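PDB 4LGV: glucose-6-phosphate 1-dehydrogenase, which probably catalyses the NADP-linked oxidation of glucose 6-phosphate to 6-phosphogluconolactone, the first step of the oxidative pentose phosphate pathway. Local coordinates for residues A[217-228]-A[328-338]; A[239-248]-A[308-319]. All blocks are in the same frame, centred on the assembly; numbering follows the deposited sequence.

Contact 1 of 2, residues A[217-228]-A[328-338]; sequences WDRDSISEIHIT and WRWAGVPIFLR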
loop_
_atom_site.group_PDB
_atom_site.type_symbol
_atom_site.label_atom_id
_atom_site.label_comp_id
_atom_site.label_asym_id
_atom_site.label_seq_id
_atom_site.Cartn_x
_atom_site.Cartn_y
_atom_site.Cartn_z
ATOM N N TRP A 217 -9.516 -4.054 2.324
ATOM C CA TRP A 217 -10.809 -3.404 2.553
ATOM C C TRP A 217 -10.821 -1.901 2.270
ATOM O O TRP A 217 -11.192 -1.080 3.108
ATOM C CB TRP A 217 -11.223 -3.680 4.011
ATOM C CG TRP A 217 -12.655 -3.917 4.186
ATOM C CD1 TRP A 217 -13.616 -2.970 4.385
ATOM C CD2 TRP A 217 -13.303 -5.175 4.258
ATOM N NE1 TRP A 217 -14.849 -3.587 4.516
ATOM C CE2 TRP A 217 -14.678 -4.935 4.448
ATOM C CE3 TRP A 217 -12.868 -6.493 4.176
ATOM C CZ2 TRP A 217 -15.595 -5.969 4.612
ATOM C CZ3 TRP A 217 -13.787 -7.521 4.301
ATOM C CH2 TRP A 217 -15.126 -7.259 4.525
ATOM N N ASP A 218 -10.389 -1.549 1.078
ATOM C CA ASP A 218 -10.367 -0.163 0.592
ATOM C C ASP A 218 -10.332 -0.106 -0.963
ATOM O O ASP A 218 -10.292 -1.144 -1.631
ATOM C CB ASP A 218 -9.243 0.607 1.210
ATOM C CG ASP A 218 -7.883 0.067 0.833
ATOM O OD1 ASP A 218 -7.711 -0.434 -0.293
ATOM O OD2 ASP A 218 -6.960 0.160 1.654
ATOM N N ARG A 219 -10.437 1.101 -1.520
ATOM C CA ARG A 219 -10.541 1.304 -2.963
ATOM C C ARG A 219 -9.336 0.837 -3.753
ATOM O O ARG A 219 -9.397 0.776 -4.983
ATOM C CB ARG A 219 -10.726 2.797 -3.248
ATOM C CG ARG A 219 -9.534 3.638 -2.831
ATOM C CD ARG A 219 -9.896 5.100 -2.698
ATOM N NE ARG A 219 -10.227 5.683 -3.998
ATOM C CZ ARG A 219 -9.332 6.122 -4.890
ATOM N NH1 ARG A 219 -8.036 5.999 -4.699
ATOM N NH2 ARG A 219 -9.768 6.680 -5.990
ATOM N N ASP A 220 -8.227 0.532 -3.080
ATOM C CA ASP A 220 -7.043 0.089 -3.800
ATOM C C ASP A 220 -7.239 -1.365 -4.199
ATOM O O ASP A 220 -6.603 -1.832 -5.170
ATOM C CB ASP A 220 -5.756 0.243 -2.972
ATOM C CG ASP A 220 -5.368 1.703 -2.727
ATOM O OD1 ASP A 220 -5.825 2.602 -3.450
ATOM O OD2 ASP A 220 -4.545 1.960 -1.821
ATOM N N SER A 221 -8.107 -2.086 -3.474
ATOM C CA SER A 221 -8.377 -3.462 -3.846
ATOM C C SER A 221 -9.778 -3.643 -4.400
ATOM O O SER A 221 -9.995 -4.520 -5.213
ATOM C CB SER A 221 -8.093 -4.428 -2.664
ATOM O OG SER A 221 -6.699 -4.520 -2.349
ATOM N N ILE A 222 -10.736 -2.876 -3.893
ATOM C CA ILE A 222 -12.162 -3.111 -4.171
ATOM C C ILE A 222 -12.585 -2.176 -5.282
ATOM O O ILE A 222 -12.346 -0.971 -5.194
ATOM C CB ILE A 222 -13.045 -2.799 -2.961
ATOM C CG1 ILE A 222 -12.734 -3.682 -1.750
ATOM C CG2 ILE A 222 -14.501 -2.904 -3.305
ATOM C CD1 ILE A 222 -12.713 -5.147 -2.031
ATOM N N SER A 223 -13.191 -2.731 -6.334
ATOM C CA SER A 223 -13.665 -1.893 -7.464
ATOM C C SER A 223 -15.125 -1.516 -7.388
ATOM O O SER A 223 -15.496 -0.462 -7.856
ATOM C CB SER A 223 -13.436 -2.526 -8.828
ATOM O OG SER A 223 -14.242 -3.676 -8.926
ATOM N N GLU A 224 -15.919 -2.319 -6.730
ATOM C CA GLU A 224 -17.344 -2.153 -6.768
ATOM C C GLU A 224 -18.004 -2.948 -5.649
ATOM O O GLU A 224 -17.528 -4.030 -5.305
ATOM C CB GLU A 224 -17.841 -2.672 -8.124
ATOM C CG GLU A 224 -19.294 -2.474 -8.424
ATOM C CD GLU A 224 -19.561 -2.569 -9.932
ATOM O OE1 GLU A 224 -20.683 -3.006 -10.354
ATOM O OE2 GLU A 224 -18.649 -2.237 -10.694
ATOM N N ILE A 225 -19.149 -2.466 -5.180
ATOM C CA ILE A 225 -19.927 -3.151 -4.163
ATOM C C ILE A 225 -21.375 -3.328 -4.601
ATOM O O ILE A 225 -21.968 -2.387 -5.113
ATOM C CB ILE A 225 -19.894 -2.351 -2.847
ATOM C CG1 ILE A 225 -18.448 -2.232 -2.349
ATOM C CG2 ILE A 225 -20.713 -3.058 -1.795
ATOM C CD1 ILE A 225 -18.225 -1.419 -1.122
ATOM N N HIS A 226 -21.938 -4.528 -4.401
ATOM C CA HIS A 226 -23.366 -4.789 -4.663
ATOM C C HIS A 226 -24.027 -5.280 -3.385
ATOM O O HIS A 226 -23.542 -6.219 -2.745
ATOM C CB HIS A 226 -23.598 -5.873 -5.682
ATOM C CG HIS A 226 -23.211 -5.509 -7.069
ATOM N ND1 HIS A 226 -23.361 -6.383 -8.123
ATOM C CD2 HIS A 226 -22.615 -4.406 -7.572
ATOM C CE1 HIS A 226 -22.934 -5.807 -9.236
ATOM N NE2 HIS A 226 -22.453 -4.615 -8.923
ATOM N N ILE A 227 -25.099 -4.618 -3.004
ATOM C CA ILE A 227 -25.883 -5.019 -1.852
ATOM C C ILE A 227 -27.242 -5.528 -2.322
ATOM O O ILE A 227 -27.958 -4.830 -3.043
ATOM C CB ILE A 227 -26.072 -3.840 -0.906
ATOM C CG1 ILE A 227 -24.709 -3.495 -0.299
ATOM C CG2 ILE A 227 -27.080 -4.201 0.157
ATOM C CD1 ILE A 227 -24.711 -2.286 0.627
ATOM N N THR A 228 -27.553 -6.757 -1.980
ATOM C CA THR A 228 -28.804 -7.385 -2.395
ATOM C C THR A 228 -29.588 -7.766 -1.172
ATOM O O THR A 228 -29.084 -8.477 -0.301
ATOM C CB THR A 228 -28.544 -8.653 -3.214
ATOM O OG1 THR A 228 -27.887 -8.322 -4.443
ATOM C CG2 THR A 228 -29.856 -9.362 -3.530
ATOM N N TRP A 328 -11.546 8.899 1.651
ATOM C CA TRP A 328 -10.253 8.302 1.299
ATOM C C TRP A 328 -10.329 6.792 1.075
ATOM O O TRP A 328 -9.552 6.245 0.317
ATOM C CB TRP A 328 -9.209 8.583 2.357
ATOM C CG TRP A 328 -8.691 9.987 2.365
ATOM C CD1 TRP A 328 -9.118 11.020 1.607
ATOM C CD2 TRP A 328 -7.664 10.523 3.228
ATOM N NE1 TRP A 328 -8.425 12.161 1.928
ATOM C CE2 TRP A 328 -7.516 11.871 2.911
ATOM C CE3 TRP A 328 -6.848 9.976 4.207
ATOM C CZ2 TRP A 328 -6.588 12.701 3.560
ATOM C CZ3 TRP A 328 -5.930 10.796 4.869
ATOM C CH2 TRP A 328 -5.807 12.133 4.548
ATOM N N ARG A 329 -11.245 6.110 1.769
ATOM C CA ARG A 329 -11.297 4.640 1.708
ATOM C C ARG A 329 -12.082 4.162 0.492
ATOM O O ARG A 329 -11.709 3.161 -0.111
ATOM C CB ARG A 329 -11.917 4.075 2.946
ATOM C CG ARG A 329 -11.855 2.549 3.024
ATOM C CD ARG A 329 -12.394 2.011 4.350
ATOM N NE ARG A 329 -11.483 2.371 5.412
ATOM C CZ ARG A 329 -10.408 1.683 5.731
ATOM N NH1 ARG A 329 -10.058 0.570 5.070
ATOM N NH2 ARG A 329 -9.637 2.114 6.700
ATOM N N TRP A 330 -13.111 4.902 0.096
ATOM C CA TRP A 330 -14.064 4.400 -0.891
ATOM C C TRP A 330 -14.305 5.283 -2.163
ATOM O O TRP A 330 -15.076 4.881 -3.023
ATOM C CB TRP A 330 -15.416 4.130 -0.219
ATOM C CG TRP A 330 -15.329 3.147 0.922
ATOM C CD1 TRP A 330 -15.515 3.409 2.248
ATOM C CD2 TRP A 330 -15.061 1.733 0.835
ATOM N NE1 TRP A 330 -15.377 2.260 2.980
ATOM C CE2 TRP A 330 -15.121 1.218 2.130
ATOM C CE3 TRP A 330 -14.776 0.866 -0.228
ATOM C CZ2 TRP A 330 -14.865 -0.106 2.410
ATOM C CZ3 TRP A 330 -14.543 -0.469 0.039
ATOM C CH2 TRP A 330 -14.593 -0.947 1.357
ATOM N N ALA A 331 -13.645 6.407 -2.295
ATOM C CA ALA A 331 -13.946 7.317 -3.431
ATOM C C ALA A 331 -13.821 6.556 -4.743
ATOM O O ALA A 331 -12.854 5.805 -4.936
ATOM C CB ALA A 331 -13.031 8.522 -3.446
ATOM N N GLY A 332 -14.783 6.782 -5.633
ATOM C CA GLY A 332 -14.765 6.175 -6.970
ATOM C C GLY A 332 -15.296 4.730 -7.032
ATOM O O GLY A 332 -15.344 4.137 -8.136
ATOM N N VAL A 333 -15.673 4.147 -5.890
ATOM C CA VAL A 333 -16.163 2.783 -5.866
ATOM C C VAL A 333 -17.684 2.867 -5.974
ATOM O O VAL A 333 -18.317 3.281 -5.032
ATOM C CB VAL A 333 -15.756 2.069 -4.571
ATOM C CG1 VAL A 333 -16.445 0.722 -4.440
ATOM C CG2 VAL A 333 -14.257 1.890 -4.508
ATOM N N PRO A 334 -18.275 2.476 -7.112
ATOM C CA PRO A 334 -19.693 2.485 -7.177
ATOM C C PRO A 334 -20.326 1.452 -6.256
ATOM O O PRO A 334 -19.853 0.321 -6.183
ATOM C CB PRO A 334 -20.000 2.113 -8.665
ATOM C CG PRO A 334 -18.676 2.169 -9.385
ATOM C CD PRO A 334 -17.665 1.904 -8.317
ATOM N N ILE A 335 -21.404 1.856 -5.593
ATOM C CA ILE A 335 -22.144 1.001 -4.714
ATOM C C ILE A 335 -23.567 0.837 -5.262
ATOM O O ILE A 335 -24.301 1.802 -5.386
ATOM C CB ILE A 335 -22.156 1.618 -3.308
ATOM C CG1 ILE A 335 -20.718 1.824 -2.826
ATOM C CG2 ILE A 335 -22.948 0.751 -2.355
ATOM C CD1 ILE A 335 -20.565 2.606 -1.537
ATOM N N PHE A 336 -23.926 -0.387 -5.625
ATOM C CA PHE A 336 -25.238 -0.680 -6.140
ATOM C C PHE A 336 -26.023 -1.454 -5.088
ATOM O O PHE A 336 -25.511 -2.369 -4.442
ATOM C CB PHE A 336 -25.154 -1.492 -7.453
ATOM C CG PHE A 336 -24.550 -0.726 -8.609
ATOM C CD1 PHE A 336 -25.310 0.161 -9.325
ATOM C CD2 PHE A 336 -23.255 -0.902 -8.955
ATOM C CE1 PHE A 336 -24.767 0.901 -10.373
ATOM C CE2 PHE A 336 -22.696 -0.205 -10.006
ATOM C CZ PHE A 336 -23.457 0.697 -10.731
ATOM N N LEU A 337 -27.293 -1.108 -4.980
ATOM C CA LEU A 337 -28.157 -1.696 -4.000
ATOM C C LEU A 337 -29.485 -2.103 -4.645
ATOM O O LEU A 337 -30.018 -1.356 -5.449
ATOM C CB LEU A 337 -28.371 -0.681 -2.932
ATOM C CG LEU A 337 -29.193 -1.101 -1.756
ATOM C CD1 LEU A 337 -28.738 -0.261 -0.564
ATOM C CD2 LEU A 337 -30.675 -0.922 -2.059
ATOM N N ARG A 338 -29.967 -3.307 -4.314
ATOM C CA ARG A 338 -31.264 -3.764 -4.752
ATOM C C ARG A 338 -31.957 -4.464 -3.614
ATOM O O ARG A 338 -31.341 -5.218 -2.839
ATOM C CB ARG A 338 -31.181 -4.671 -5.963
ATOM C CG ARG A 338 -30.480 -5.978 -5.731
ATOM C CD ARG A 338 -30.433 -6.817 -6.999
ATOM N NE ARG A 338 -29.573 -7.986 -6.790
ATOM C CZ ARG A 338 -29.451 -8.995 -7.631
ATOM N NH1 ARG A 338 -30.134 -8.997 -8.762
ATOM N NH2 ARG A 338 -28.661 -10.026 -7.340
HETATM O O HOH W 1 -13.800 1.591 -8.890
#

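Contact 2 of 2, residues A[239-248]-A[308-319]; sequences GKFYDAVGAV and GVAKDSTTETYV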
loop_
_atom_site.group_PDB
_atom_site.type_symbol
_atom_site.label_atom_id
_atom_site.label_comp_id
_atom_site.label_asym_id
_atom_site.label_seq_id
_atom_site.Cartn_x
_atom_site.Cartn_y
_atom_site.Cartn_z
ATOM N N GLY A 239 -51.339 -4.725 4.236
ATOM C CA GLY A 239 -51.185 -4.123 2.902
ATOM C C GLY A 239 -51.369 -2.618 2.908
ATOM O O GLY A 239 -50.665 -1.886 2.219
ATOM N N LYS A 240 -52.325 -2.157 3.698
ATOM C CA LYS A 240 -52.608 -0.748 3.782
ATOM C C LYS A 240 -51.407 0.006 4.338
ATOM O O LYS A 240 -51.110 1.131 3.904
ATOM C CB LYS A 240 -53.852 -0.548 4.663
ATOM C CG LYS A 240 -54.156 0.894 5.048
ATOM C CD LYS A 240 -55.253 0.995 6.157
ATOM C CE LYS A 240 -54.621 1.020 7.561
ATOM N NZ LYS A 240 -55.593 1.277 8.675
ATOM N N PHE A 241 -50.743 -0.600 5.320
ATOM C CA PHE A 241 -49.538 -0.014 5.948
ATOM C C PHE A 241 -48.360 0.012 4.986
ATOM O O PHE A 241 -47.777 1.075 4.757
ATOM C CB PHE A 241 -49.190 -0.734 7.260
ATOM C CG PHE A 241 -50.253 -0.564 8.324
ATOM C CD1 PHE A 241 -50.312 0.599 9.090
ATOM C CD2 PHE A 241 -51.252 -1.545 8.517
ATOM C CE1 PHE A 241 -51.317 0.770 10.050
ATOM C CE2 PHE A 241 -52.251 -1.383 9.482
ATOM C CZ PHE A 241 -52.283 -0.222 10.247
ATOM N N TYR A 242 -48.088 -1.114 4.341
ATOM C CA TYR A 242 -47.007 -1.161 3.355
ATOM C C TYR A 242 -47.209 -0.162 2.203
ATOM O O TYR A 242 -46.256 0.526 1.787
ATOM C CB TYR A 242 -46.806 -2.559 2.794
ATOM C CG TYR A 242 -45.522 -2.664 2.029
ATOM C CD1 TYR A 242 -45.478 -2.375 0.675
ATOM C CD2 TYR A 242 -44.325 -2.984 2.670
ATOM C CE1 TYR A 242 -44.284 -2.424 -0.038
ATOM C CE2 TYR A 242 -43.115 -3.031 1.971
ATOM C CZ TYR A 242 -43.093 -2.757 0.620
ATOM O OH TYR A 242 -41.941 -2.836 -0.109
ATOM N N ASP A 243 -48.449 -0.024 1.733
ATOM C CA ASP A 243 -48.738 0.847 0.574
ATOM C C ASP A 243 -48.422 2.320 0.820
ATOM O O ASP A 243 -48.259 3.086 -0.137
ATOM C CB ASP A 243 -50.195 0.727 0.145
ATOM C CG ASP A 243 -50.429 1.169 -1.296
ATOM O OD1 ASP A 243 -49.536 0.928 -2.158
ATOM O OD2 ASP A 243 -51.534 1.690 -1.580
ATOM N N ALA A 244 -48.387 2.714 2.093
ATOM C CA ALA A 244 -48.005 4.081 2.481
ATOM C C ALA A 244 -46.480 4.220 2.757
ATOM O O ALA A 244 -46.005 5.311 3.015
ATOM C CB ALA A 244 -48.781 4.479 3.734
ATOM N N VAL A 245 -45.751 3.106 2.747
ATOM C CA VAL A 245 -44.340 3.085 3.134
ATOM C C VAL A 245 -43.453 2.844 1.914
ATOM O O VAL A 245 -42.737 3.760 1.475
ATOM C CB VAL A 245 -44.136 2.006 4.195
ATOM C CG1 VAL A 245 -42.669 1.838 4.507
ATOM C CG2 VAL A 245 -44.918 2.355 5.471
ATOM N N GLY A 246 -43.508 1.634 1.346
ATOM C CA GLY A 246 -42.722 1.317 0.164
ATOM C C GLY A 246 -41.334 0.804 0.547
ATOM O O GLY A 246 -40.852 1.053 1.642
ATOM N N ALA A 247 -40.687 0.112 -0.393
ATOM C CA ALA A 247 -39.404 -0.551 -0.158
ATOM C C ALA A 247 -38.304 0.395 0.299
ATOM O O ALA A 247 -37.607 0.132 1.265
ATOM C CB ALA A 247 -38.980 -1.298 -1.415
ATOM N N VAL A 248 -38.164 1.534 -0.347
ATOM C CA VAL A 248 -37.147 2.516 0.092
ATOM C C VAL A 248 -37.275 2.838 1.586
ATOM O O VAL A 248 -36.278 2.716 2.346
ATOM C CB VAL A 248 -37.174 3.797 -0.730
ATOM C CG1 VAL A 248 -36.220 4.838 -0.170
ATOM C CG2 VAL A 248 -36.777 3.487 -2.148
ATOM N N GLY A 308 -56.151 -3.804 1.101
ATOM C CA GLY A 308 -55.606 -2.546 1.628
ATOM C C GLY A 308 -54.784 -1.747 0.628
ATOM O O GLY A 308 -54.524 -0.579 0.842
ATOM N N VAL A 309 -54.358 -2.368 -0.464
ATOM C CA VAL A 309 -53.568 -1.667 -1.473
ATOM C C VAL A 309 -54.504 -1.045 -2.519
ATOM O O VAL A 309 -55.370 -1.721 -3.061
ATOM C CB VAL A 309 -52.582 -2.623 -2.189
ATOM C CG1 VAL A 309 -51.774 -1.877 -3.230
ATOM C CG2 VAL A 309 -51.648 -3.314 -1.198
ATOM N N ALA A 310 -54.293 0.244 -2.807
ATOM C CA ALA A 310 -55.065 0.967 -3.811
ATOM C C ALA A 310 -54.838 0.394 -5.211
ATOM O O ALA A 310 -53.702 0.030 -5.579
ATOM C CB ALA A 310 -54.724 2.448 -3.784
ATOM N N LYS A 311 -55.931 0.338 -5.990
ATOM C CA LYS A 311 -55.948 -0.356 -7.286
ATOM C C LYS A 311 -54.980 0.315 -8.270
ATOM O O LYS A 311 -54.415 -0.340 -9.142
ATOM C CB LYS A 311 -57.377 -0.440 -7.870
ATOM N N ASP A 312 -54.771 1.617 -8.090
ATOM C CA ASP A 312 -53.837 2.395 -8.913
ATOM C C ASP A 312 -52.515 2.770 -8.170
ATOM O O ASP A 312 -51.855 3.726 -8.533
ATOM C CB ASP A 312 -54.560 3.661 -9.387
ATOM C CG ASP A 312 -55.043 4.528 -8.226
ATOM O OD1 ASP A 312 -54.982 4.051 -7.062
ATOM O OD2 ASP A 312 -55.478 5.671 -8.486
ATOM N N SER A 313 -52.152 2.037 -7.119
ATOM C CA SER A 313 -50.935 2.348 -6.334
ATOM C C SER A 313 -49.684 2.477 -7.196
ATOM O O SER A 313 -49.447 1.661 -8.077
ATOM C CB SER A 313 -50.663 1.250 -5.304
ATOM O OG SER A 313 -49.466 1.514 -4.594
ATOM N N THR A 314 -48.867 3.481 -6.925
ATOM C CA THR A 314 -47.537 3.558 -7.538
ATOM C C THR A 314 -46.447 3.298 -6.492
ATOM O O THR A 314 -45.298 3.669 -6.704
ATOM C CB THR A 314 -47.289 4.911 -8.229
ATOM O OG1 THR A 314 -47.525 5.960 -7.286
ATOM C CG2 THR A 314 -48.224 5.069 -9.449
ATOM N N THR A 315 -46.810 2.658 -5.379
ATOM C CA THR A 315 -45.845 2.293 -4.321
ATOM C C THR A 315 -44.946 1.151 -4.797
ATOM O O THR A 315 -45.418 0.183 -5.419
ATOM C CB THR A 315 -46.567 1.879 -3.034
ATOM O OG1 THR A 315 -47.365 2.974 -2.578
ATOM C CG2 THR A 315 -45.587 1.503 -1.963
ATOM N N GLU A 316 -43.649 1.272 -4.513
ATOM C CA GLU A 316 -42.661 0.282 -4.996
ATOM C C GLU A 316 -42.535 -0.830 -3.984
ATOM O O GLU A 316 -42.528 -0.604 -2.786
ATOM C CB GLU A 316 -41.309 0.952 -5.286
ATOM C CG GLU A 316 -40.377 1.270 -4.070
ATOM C CD GLU A 316 -40.806 2.462 -3.223
ATOM O OE1 GLU A 316 -41.863 3.075 -3.509
ATOM O OE2 GLU A 316 -40.092 2.778 -2.239
ATOM N N THR A 317 -42.487 -2.057 -4.479
ATOM C CA THR A 317 -42.132 -3.203 -3.667
ATOM C C THR A 317 -40.689 -3.604 -3.931
ATOM O O THR A 317 -40.225 -4.577 -3.351
ATOM C CB THR A 317 -43.014 -4.419 -4.004
ATOM O OG1 THR A 317 -42.830 -4.765 -5.385
ATOM C CG2 THR A 317 -44.467 -4.129 -3.730
ATOM N N TYR A 318 -40.018 -2.910 -4.851
ATOM C CA TYR A 318 -38.633 -3.216 -5.263
ATOM C C TYR A 318 -37.923 -1.927 -5.592
ATOM O O TYR A 318 -38.545 -1.019 -6.135
ATOM C CB TYR A 318 -38.604 -4.086 -6.516
ATOM C CG TYR A 318 -37.232 -4.322 -7.142
ATOM C CD1 TYR A 318 -36.621 -3.340 -7.925
ATOM C CD2 TYR A 318 -36.571 -5.529 -6.987
ATOM C CE1 TYR A 318 -35.383 -3.545 -8.507
ATOM C CE2 TYR A 318 -35.317 -5.743 -7.559
ATOM C CZ TYR A 318 -34.718 -4.744 -8.312
ATOM O OH TYR A 318 -33.499 -4.925 -8.922
ATOM N N VAL A 319 -36.632 -1.836 -5.229
ATOM C CA VAL A 319 -35.782 -0.709 -5.641
ATOM C C VAL A 319 -34.398 -1.164 -5.979
ATOM O O VAL A 319 -33.835 -1.969 -5.275
ATOM C CB VAL A 319 -35.434 0.286 -4.525
ATOM C CG1 VAL A 319 -35.650 1.723 -5.001
ATOM C CG2 VAL A 319 -36.222 0.002 -3.279
HETATM O O HOH W 2 -40.612 3.963 -0.065
#

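Contact 1 of 2, residues A[217-228]-A[328-338]
Trp217 and Trp330 meet at an oblique tilt, their planes 76° apart, with CD1 of Trp217 3.7 Å from CZ2 of Trp330. The Trp330 indole is lodged from several directions: Ile222 CB comes to its edge, the CA of Asp218 lies over one face near the rim, and its NE1, like that of Trp217, bonds a carbonyl of helix 246-264, Ala264 O and Val263 O respectively. Each segment also lends an arginine to a backbone carbonyl of the other. Arg329 NH1 reaches Trp217 O at 2.8 Å from above the carbonyl plane, while its NE pairs with Glu266. Arg219, bent at its third torsion (-67°), turns NE almost straight onto Ala331 O (2.8 Å), with the acceptor in the guanidinium plane; NH2 adds a weak second bond. Beyond these loops, strands 222-230 and 335-340 run parallel as central neighbours in the large mixed sheet of the glucose-6-phosphate dehydrogenase C-terminal domain, from Ile225 beside Ile335 to Thr228 beside Arg338. On one face His226 and Phe336 point the same way, ring planes 86° apart, and NE2 of His226 donates 2.8 Å to Glu224 OE1, which also accepts from His475 N; this carboxylate oxygen lies 3.5 Å from Phe336 CE2. Further along that face, Arg338 runs extended beside Thr228, its NE giving a nearly linear 2.9 Å bond to Thr228 OG1 in the guanidinium plane.

Contact 2 of 2, residues A[239-248]-A[308-319]
With chi1 of -159°, Asp243 swings CG away from its own backbone N and sends the carboxylate into the turn of 308-319; Ser313, its OG likewise anti to the backbone N (chi1 177°), meets it there. Ser313 OG donates to the syn lone pair of Asp243 OD1 at 2.5 Å, and Ala310 N makes a weak bond to OD2, so both carboxylate oxygens are engaged; OD1 is also bonded by Tyr303. The same Ser313 OG accepts from Thr315 N, forming an ST turn, while Thr315 OG1 donates to Asp243 O at 2.6 Å and CG2 packs on Gly246 CA. Farther on, Glu316 bends at its second torsion (-75°), folding its carboxylate back over the start of helix 246-264. Val248 N donates to Glu316 OE2 at 3.0 Å, on the anti side and somewhat out of the carboxylate plane, and Ala247 N to Glu316 O at 3.1 Å. Glu316 OE1 forms a salt bridge with Arg297, while a water links OE2 to Val245 O. Val319 packs CG1 against Val248 CG2 (3.5 Å) and CG2 against Ala247 CB. Acceptors meeting backbone N-H groups near a helix's beginning commonly satisfy them; here Glu316, in the lead-in to strand 318-323 of the C-terminal domain sheet, supplies two.

In the fold
Following the chain from its N terminus, the parallel sheet of the NAD-binding family region comes first, and then the 217-228 segment enters the mixed sheet through strand 222-230. Next come helix 239-243 and the long helix 246-264, which open contact 2. After further helices and strand 295-300 the chain returns at 308-319, where contact 2 closes its loop of 59 intervening residues. Strand 318-323 leads on to 335-340, and contact 1 closes the wider loop, with contact 2 nested inside it. The contact centres are about 30 Å apart, yet they touch where Arg338 packs on Tyr318. Contact 2 joins helix 246-264 to strand 318-323 directly, whereas contact 1 pairs the strands whose Ile227 and Leu337 pack on it.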